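Local coordinates for hyaluronidase (Thermobaculum terrenum, PDB 5DIY), which is a glycoside hydrolase of family 84 that probably removes O-linked N-acetylglucosamine from modified proteins, at residues L269-Q274 / D286-A291; K414-R419 / V453-Q458; I188-T193 / L214-T219. All blocks are in the same frame, centred on the assembly; numbering follows the deposited sequence.

Along the chain the order is contact 3, contact 1, contact 2, running from the sugar-binding barrel out into the helical part of the protein. Contact 3 joins two adjacent strands of the closed eight-stranded parallel barrel. Contact 1 pairs helix 262-277 with helix 284-296; its centre is about 26 Å from that of contact 3, the nearest atoms about 9 Å apart. Contact 2 joins helices 412-428 and 453-459 near the C-terminus, its centre about 48 Å from the centre of contact 1 and about 62 Å from that of contact 3. One chain thus illustrates strand pairing within a barrel, helix packing around it and helix packing too distant to touch the sugar.

Contact 1 of 3, residues L269-Q274 / D286-A291; sequences LYTFAQ and DSWRQA
The ring of Tyr270 has Ala291 CA over one face and Gln290 NE2 at its edge, near the ring plane. The alpha carbon makes a CH-pi contact, 3.9 Å from the ring centroid and 19° off its normal, while Ala291 CB presses on Tyr270 CD1 at 3.4 Å. This is helix-helix packing on the outside of a TIM barrel: helix 262-277, which follows the last barrel strand, meets helix 284-296, their local axes 8.8 Å apart. The phenol oxygen of Tyr270 ends 3.2 Å from Gln290 NE2, ring and amide being nearly perpendicular.

The polar link is Gln274 NE2 to Ser287 OG, 2.6 Å and fairly straight at 153°, with the hydroxyl close to the amide plane. Ser287 reaches it by turning OG opposite its own backbone N (chi1 -171°), which also lays the oxygen against Thr271 CA. Were Gln274 replaced by an alanine, Ser287 OG would probably lose this amide donor, and a gap would be likely to open beside Gln290.

Thr271 divides its two branches. Its OG1 bonds back to Pro268 O and also to Tyr240 N, whereas its methyl faces the second helix, where Thr271 CG2 lies 3.4 Å from Ser287 OG and 3.6 Å from Trp288 N.

Contact 2 of 3, residues K414-R419 / V453-Q458; sequences KALQGR and VSIELQ
Leu416 and Glu456 bring the backbones nearest, CA to CA 7.1 Å, where helix 412-428 meets helix 453-459 with local axes 10.1 Å apart and N-to-C directions 124° from each other. The arrangement is helix-helix packing in the largely helical C-terminal part of the chain, far from the barrel.

Ile455 supplies the apolar wedge. Its CG1 sits between the backbone N and the carbonyl carbon (chi1 63°), and the end of that branch drives CD1 onto Ala415 CB at 3.4 Å, tighter than usual for two carbons. The side chain of Arg419 runs past Ile455 in the opposite direction, while Leu416 CD2 rests on Glu456 CG at 3.8 Å, covering the aliphatic part of the acid.

The guanidinium of Arg419 is gripped on several sides: NE bonds to Thr452 OG1 and NH2 to Leu449 O, which should fix its rotation. The third nitrogen, NH1, lies close to Arg423 NH2, a like charge that the Glu456 carboxylate probably offsets. Val453 CA lies over one guanidinium face, 3.8 Å from Arg419 NH2. The salt bridge itself is one-sided: Arg419 NH1 is 3.2 Å from Glu456 OE1, the guanidinium and carboxylate planes 37° apart.

Contact 3 of 3, residues I188-T193 / L214-T219; sequences IDVFWT and LQRPAT
Arg216 and Ile188 form a nearly flat polar link: Arg216 NH1 donates to Ile188 O at 3.0 Å and 158°, in the carbonyl plane and on a lone pair. The same guanidinium turns back on its own segment, Arg216 NE bonding to Leu214 O at 2.8 Å, because the chain bends at chi3 (67°). Leu184 O takes a further bond from Arg216 NH2. Leu214 closes helix 204-214, where Gln215, with positive phi, is the C-prime residue of a Schellman motif.

Next comes the parallel pairing of two neighbouring TIM-barrel strands, the ends of a beta-alpha-beta crossover. Thr219 N donates to Val190 O at 3.0 Å and an almost straight 170°, whereas Trp192 N reaches Thr219 O only weakly. That last oxygen also receives a CA-H...O contact from Phe191 CA at 3.2 Å. One water ties the strand starts together, donating to Asp189 OD1 and Pro217 O and accepting from Val190 N and Thr219 OG1.

Packing separates by face. Val190 and Leu214 meet tip to tip, Val190 CG1 to Leu214 CD1 3.7 Å, and Trp192 CB approaches Ala218 CB on this helix-covered side. On the other face Thr219 CG2 touches Phe191 CE1 at 3.7 Å, beside Ile162.

The Phe191 side chain is about 6 Å from the bound N-acetylglucosamine, and the sugar touches Thr193. Helix end and strands are held by backbone pairing, the Arg216 guanidinium and a water shared by backbone and side-chain atoms, which is consistent with a well-defined frame for the strand whose end, at Thr193, reaches the sugar.

Contact 1 of 3, residues L269-Q274 / D286-A291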
# COMPACT_ATOMS: atom_id res chain seq x y z
N LEU C 269 -1.06 -4.48 -9.25
CA LEU C 269 -1.54 -3.63 -10.35
C LEU C 269 -2.12 -4.43 -11.52
O LEU C 269 -3.11 -4.01 -12.14
CB LEU C 269 -0.46 -2.66 -10.84
CG LEU C 269 -0.07 -1.53 -9.87
CD1 LEU C 269 1.10 -0.75 -10.45
CD2 LEU C 269 -1.24 -0.61 -9.54
N TYR C 270 -1.53 -5.59 -11.81
CA TYR C 270 -2.09 -6.52 -12.79
C TYR C 270 -3.53 -6.89 -12.41
O TYR C 270 -4.42 -6.85 -13.26
CB TYR C 270 -1.24 -7.80 -12.90
CG TYR C 270 -1.67 -8.75 -14.00
CD1 TYR C 270 -2.74 -9.62 -13.82
CD2 TYR C 270 -0.99 -8.79 -15.22
CE1 TYR C 270 -3.14 -10.49 -14.82
CE2 TYR C 270 -1.38 -9.67 -16.23
CZ TYR C 270 -2.46 -10.51 -16.02
OH TYR C 270 -2.86 -11.39 -17.00
N THR C 271 -3.75 -7.23 -11.14
CA THR C 271 -5.07 -7.64 -10.67
C THR C 271 -6.06 -6.47 -10.67
O THR C 271 -7.23 -6.63 -11.01
CB THR C 271 -5.02 -8.31 -9.27
OG1 THR C 271 -4.62 -7.37 -8.26
CG2 THR C 271 -4.07 -9.50 -9.29
N PHE C 272 -5.56 -5.31 -10.26
CA PHE C 272 -6.28 -4.04 -10.35
C PHE C 272 -6.79 -3.78 -11.77
O PHE C 272 -7.97 -3.50 -11.96
CB PHE C 272 -5.38 -2.92 -9.82
CG PHE C 272 -5.85 -1.52 -10.11
CD1 PHE C 272 -6.97 -1.00 -9.47
CD2 PHE C 272 -5.13 -0.69 -10.97
CE1 PHE C 272 -7.39 0.31 -9.71
CE2 PHE C 272 -5.54 0.62 -11.22
CZ PHE C 272 -6.67 1.12 -10.58
N ALA C 273 -5.90 -3.94 -12.76
CA ALA C 273 -6.25 -3.76 -14.18
C ALA C 273 -7.31 -4.75 -14.69
O ALA C 273 -8.19 -4.38 -15.47
CB ALA C 273 -5.01 -3.85 -15.05
N GLN C 274 -7.21 -6.01 -14.25
CA GLN C 274 -8.23 -7.01 -14.59
C GLN C 274 -9.59 -6.67 -13.98
O GLN C 274 -10.61 -6.83 -14.64
CB GLN C 274 -7.80 -8.42 -14.20
CG GLN C 274 -6.66 -8.96 -15.06
CD GLN C 274 -6.67 -10.48 -15.17
OE1 GLN C 274 -6.65 -11.03 -16.28
NE2 GLN C 274 -6.72 -11.15 -14.04
N ASP C 286 -7.97 -15.99 -8.87
CA ASP C 286 -7.74 -16.29 -10.29
C ASP C 286 -6.81 -15.25 -10.91
O ASP C 286 -5.88 -15.59 -11.65
CB ASP C 286 -9.06 -16.25 -11.09
CG ASP C 286 -10.03 -17.38 -10.75
OD1 ASP C 286 -9.71 -18.26 -9.92
OD2 ASP C 286 -11.13 -17.37 -11.33
N SER C 287 -7.08 -13.98 -10.60
CA SER C 287 -6.32 -12.87 -11.18
C SER C 287 -4.88 -12.86 -10.68
O SER C 287 -3.95 -12.70 -11.46
CB SER C 287 -7.00 -11.54 -10.86
OG SER C 287 -6.39 -10.49 -11.58
N TRP C 288 -4.72 -13.04 -9.37
CA TRP C 288 -3.39 -13.07 -8.75
C TRP C 288 -2.51 -14.19 -9.31
O TRP C 288 -1.31 -13.98 -9.52
CB TRP C 288 -3.52 -13.18 -7.23
CG TRP C 288 -2.27 -12.86 -6.50
CD1 TRP C 288 -1.82 -11.62 -6.15
CD2 TRP C 288 -1.31 -13.80 -6.00
NE1 TRP C 288 -0.62 -11.72 -5.46
CE2 TRP C 288 -0.29 -13.05 -5.36
CE3 TRP C 288 -1.21 -15.19 -6.03
CZ2 TRP C 288 0.81 -13.65 -4.75
CZ3 TRP C 288 -0.11 -15.80 -5.43
CH2 TRP C 288 0.89 -15.02 -4.79
N ARG C 289 -3.09 -15.36 -9.58
CA ARG C 289 -2.35 -16.51 -10.15
C ARG C 289 -1.95 -16.30 -11.60
O ARG C 289 -0.84 -16.66 -12.00
CB ARG C 289 -3.16 -17.80 -10.01
CG ARG C 289 -3.31 -18.26 -8.57
CD ARG C 289 -4.41 -19.31 -8.42
NE ARG C 289 -4.12 -20.51 -9.21
CZ ARG C 289 -3.23 -21.45 -8.90
NH1 ARG C 289 -2.50 -21.39 -7.79
NH2 ARG C 289 -3.06 -22.49 -9.72
N GLN C 290 -2.84 -15.73 -12.41
CA GLN C 290 -2.49 -15.35 -13.78
C GLN C 290 -1.41 -14.26 -13.78
O GLN C 290 -0.49 -14.30 -14.61
CB GLN C 290 -3.72 -14.88 -14.57
CG GLN C 290 -3.48 -14.83 -16.07
CD GLN C 290 -4.75 -14.59 -16.86
OE1 GLN C 290 -5.19 -15.45 -17.63
NE2 GLN C 290 -5.37 -13.42 -16.67
N ALA C 291 -1.51 -13.30 -12.86
CA ALA C 291 -0.50 -12.26 -12.67
C ALA C 291 0.88 -12.85 -12.39
O ALA C 291 1.85 -12.50 -13.06
CB ALA C 291 -0.89 -11.31 -11.55

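Contact 2 of 3, residues K414-R419 / V453-Q458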
# COMPACT_ATOMS: atom_id res chain seq x y z
N LYS C 414 19.41 -30.85 24.74
CA LYS C 414 18.92 -30.32 23.46
C LYS C 414 17.73 -29.36 23.64
O LYS C 414 17.62 -28.38 22.91
CB LYS C 414 18.55 -31.46 22.50
CG LYS C 414 19.74 -32.30 22.05
CD LYS C 414 19.32 -33.62 21.42
CE LYS C 414 19.03 -33.47 19.93
NZ LYS C 414 18.58 -34.77 19.34
N ALA C 415 16.86 -29.65 24.62
CA ALA C 415 15.72 -28.78 24.94
C ALA C 415 16.18 -27.44 25.54
O ALA C 415 15.82 -26.38 25.04
CB ALA C 415 14.76 -29.49 25.88
N LEU C 416 16.98 -27.52 26.61
CA LEU C 416 17.59 -26.33 27.25
C LEU C 416 18.34 -25.46 26.26
O LEU C 416 18.23 -24.24 26.29
CB LEU C 416 18.56 -26.74 28.36
CG LEU C 416 17.97 -27.32 29.64
CD1 LEU C 416 19.05 -28.02 30.45
CD2 LEU C 416 17.28 -26.25 30.47
N GLN C 417 19.10 -26.11 25.38
CA GLN C 417 19.86 -25.42 24.34
C GLN C 417 18.95 -24.68 23.36
O GLN C 417 19.27 -23.57 22.92
CB GLN C 417 20.72 -26.45 23.59
CG GLN C 417 21.61 -25.90 22.49
CD GLN C 417 22.56 -26.96 21.97
OE1 GLN C 417 22.53 -27.31 20.79
NE2 GLN C 417 23.39 -27.50 22.86
N GLY C 418 17.82 -25.29 23.01
CA GLY C 418 16.80 -24.66 22.17
C GLY C 418 16.16 -23.44 22.82
O GLY C 418 15.92 -22.45 22.14
N ARG C 419 15.90 -23.51 24.12
CA ARG C 419 15.35 -22.36 24.86
C ARG C 419 16.28 -21.17 24.79
O ARG C 419 15.84 -20.05 24.55
CB ARG C 419 15.10 -22.70 26.33
CG ARG C 419 13.98 -23.69 26.57
CD ARG C 419 13.60 -23.77 28.04
NE ARG C 419 12.62 -22.74 28.44
CZ ARG C 419 12.86 -21.67 29.20
NH1 ARG C 419 14.08 -21.41 29.68
NH2 ARG C 419 11.87 -20.83 29.48
N VAL C 453 9.38 -23.57 30.52
CA VAL C 453 9.91 -23.07 31.79
C VAL C 453 10.24 -24.19 32.80
O VAL C 453 11.25 -24.11 33.50
CB VAL C 453 8.97 -22.02 32.45
CG1 VAL C 453 7.59 -22.59 32.78
CG2 VAL C 453 9.61 -21.42 33.71
N SER C 454 9.40 -25.22 32.87
CA SER C 454 9.54 -26.24 33.92
C SER C 454 10.72 -27.21 33.72
O SER C 454 11.09 -27.90 34.68
CB SER C 454 8.22 -27.01 34.12
OG SER C 454 7.95 -27.89 33.06
N ILE C 455 11.29 -27.29 32.52
CA ILE C 455 12.52 -28.07 32.32
C ILE C 455 13.77 -27.39 32.89
O ILE C 455 14.71 -28.07 33.29
CB ILE C 455 12.75 -28.52 30.85
CG1 ILE C 455 12.94 -27.34 29.89
CG2 ILE C 455 11.61 -29.41 30.37
CD1 ILE C 455 13.57 -27.74 28.57
N GLU C 456 13.77 -26.05 32.94
CA GLU C 456 14.82 -25.32 33.67
C GLU C 456 14.73 -25.58 35.17
O GLU C 456 15.74 -25.84 35.82
CB GLU C 456 14.75 -23.82 33.41
CG GLU C 456 15.31 -23.40 32.06
CD GLU C 456 16.03 -22.07 32.11
OE1 GLU C 456 15.41 -21.08 32.56
OE2 GLU C 456 17.21 -22.01 31.72
N LEU C 457 13.51 -25.51 35.71
CA LEU C 457 13.25 -25.88 37.11
C LEU C 457 13.67 -27.33 37.39
O LEU C 457 14.26 -27.63 38.44
CB LEU C 457 11.77 -25.71 37.46
CG LEU C 457 11.14 -24.32 37.39
CD1 LEU C 457 9.68 -24.42 37.80
CD2 LEU C 457 11.87 -23.32 38.27
N GLN C 458 13.34 -28.23 36.46
CA GLN C 458 13.70 -29.65 36.55
C GLN C 458 15.21 -29.84 36.51
O GLN C 458 15.75 -30.68 37.23
CB GLN C 458 13.05 -30.44 35.41
CG GLN C 458 13.16 -31.95 35.53
CD GLN C 458 12.55 -32.68 34.34
OE1 GLN C 458 12.33 -32.10 33.28
NE2 GLN C 458 12.27 -33.97 34.52

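Contact 3 of 3, residues I188-T193 / L214-T219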
# COMPACT_ATOMS: atom_id res chain seq x y z
N ILE C 188 -14.78 19.85 -13.26
CA ILE C 188 -13.58 19.64 -12.45
C ILE C 188 -13.77 18.32 -11.69
O ILE C 188 -14.76 18.14 -10.98
CB ILE C 188 -13.32 20.81 -11.47
CG1 ILE C 188 -13.02 22.08 -12.28
CG2 ILE C 188 -12.18 20.46 -10.50
CD1 ILE C 188 -12.64 23.30 -11.47
N ASP C 189 -12.84 17.39 -11.89
CA ASP C 189 -12.90 16.08 -11.24
C ASP C 189 -12.44 16.20 -9.79
O ASP C 189 -11.63 17.06 -9.46
CB ASP C 189 -12.06 15.06 -12.00
CG ASP C 189 -12.75 14.56 -13.27
OD1 ASP C 189 -13.88 14.06 -13.17
OD2 ASP C 189 -12.16 14.66 -14.36
N VAL C 190 -12.98 15.34 -8.92
CA VAL C 190 -12.68 15.40 -7.48
C VAL C 190 -12.29 14.02 -6.96
O VAL C 190 -13.04 13.05 -7.09
CB VAL C 190 -13.87 15.94 -6.67
CG1 VAL C 190 -13.58 15.92 -5.17
CG2 VAL C 190 -14.21 17.36 -7.12
N PHE C 191 -11.10 13.95 -6.35
CA PHE C 191 -10.57 12.70 -5.80
C PHE C 191 -11.22 12.34 -4.46
O PHE C 191 -11.74 13.20 -3.75
CB PHE C 191 -9.05 12.78 -5.60
CG PHE C 191 -8.23 12.29 -6.77
CD1 PHE C 191 -8.47 11.03 -7.32
CD2 PHE C 191 -7.18 13.05 -7.27
CE1 PHE C 191 -7.70 10.56 -8.37
CE2 PHE C 191 -6.41 12.58 -8.32
CZ PHE C 191 -6.68 11.34 -8.87
N TRP C 192 -11.13 11.06 -4.13
CA TRP C 192 -11.66 10.52 -2.89
C TRP C 192 -11.02 9.15 -2.67
O TRP C 192 -10.89 8.37 -3.62
CB TRP C 192 -13.18 10.40 -3.02
CG TRP C 192 -13.85 9.93 -1.80
CD1 TRP C 192 -14.30 8.67 -1.55
CD2 TRP C 192 -14.15 10.70 -0.64
NE1 TRP C 192 -14.86 8.61 -0.30
CE2 TRP C 192 -14.78 9.84 0.28
CE3 TRP C 192 -13.95 12.04 -0.28
CZ2 TRP C 192 -15.22 10.27 1.53
CZ3 TRP C 192 -14.38 12.47 0.97
CH2 TRP C 192 -15.01 11.59 1.85
N THR C 193 -10.62 8.85 -1.44
CA THR C 193 -9.90 7.59 -1.14
C THR C 193 -10.76 6.50 -0.49
O THR C 193 -10.34 5.35 -0.43
CB THR C 193 -8.61 7.83 -0.29
OG1 THR C 193 -8.94 8.13 1.07
CG2 THR C 193 -7.77 8.97 -0.87
N LEU C 214 -20.79 15.81 -3.71
CA LEU C 214 -19.97 16.46 -4.74
C LEU C 214 -20.77 16.94 -5.95
O LEU C 214 -20.26 17.72 -6.76
CB LEU C 214 -18.84 15.52 -5.20
CG LEU C 214 -17.79 15.15 -4.15
CD1 LEU C 214 -16.80 14.16 -4.74
CD2 LEU C 214 -17.07 16.37 -3.61
N GLN C 215 -22.02 16.48 -6.08
CA GLN C 215 -22.88 16.73 -7.24
C GLN C 215 -22.23 16.27 -8.55
O GLN C 215 -22.46 16.85 -9.60
CB GLN C 215 -23.32 18.20 -7.30
CG GLN C 215 -24.08 18.66 -6.06
CD GLN C 215 -24.52 20.11 -6.12
OE1 GLN C 215 -24.79 20.64 -7.19
NE2 GLN C 215 -24.58 20.75 -4.96
N ARG C 216 -21.42 15.22 -8.46
CA ARG C 216 -20.75 14.61 -9.61
C ARG C 216 -20.20 13.24 -9.18
O ARG C 216 -19.96 13.03 -7.99
CB ARG C 216 -19.60 15.50 -10.10
CG ARG C 216 -18.36 15.48 -9.20
CD ARG C 216 -17.57 16.77 -9.29
NE ARG C 216 -18.32 17.88 -8.73
CZ ARG C 216 -18.03 19.17 -8.89
NH1 ARG C 216 -16.97 19.57 -9.60
NH2 ARG C 216 -18.83 20.08 -8.33
N PRO C 217 -19.99 12.33 -10.15
CA PRO C 217 -19.25 11.10 -9.82
C PRO C 217 -17.81 11.43 -9.39
O PRO C 217 -17.16 12.24 -10.04
CB PRO C 217 -19.25 10.32 -11.14
CG PRO C 217 -20.39 10.87 -11.91
CD PRO C 217 -20.46 12.32 -11.54
N ALA C 218 -17.36 10.84 -8.29
CA ALA C 218 -15.99 11.05 -7.81
C ALA C 218 -15.01 10.21 -8.63
O ALA C 218 -15.41 9.27 -9.30
CB ALA C 218 -15.89 10.67 -6.34
N THR C 219 -13.74 10.59 -8.58
CA THR C 219 -12.65 9.77 -9.09
C THR C 219 -11.97 9.17 -7.87
O THR C 219 -11.73 9.88 -6.90
CB THR C 219 -11.63 10.62 -9.89
OG1 THR C 219 -12.33 11.40 -10.87
CG2 THR C 219 -10.60 9.73 -10.59
O HOH W 1 -14.62 13.23 -10.50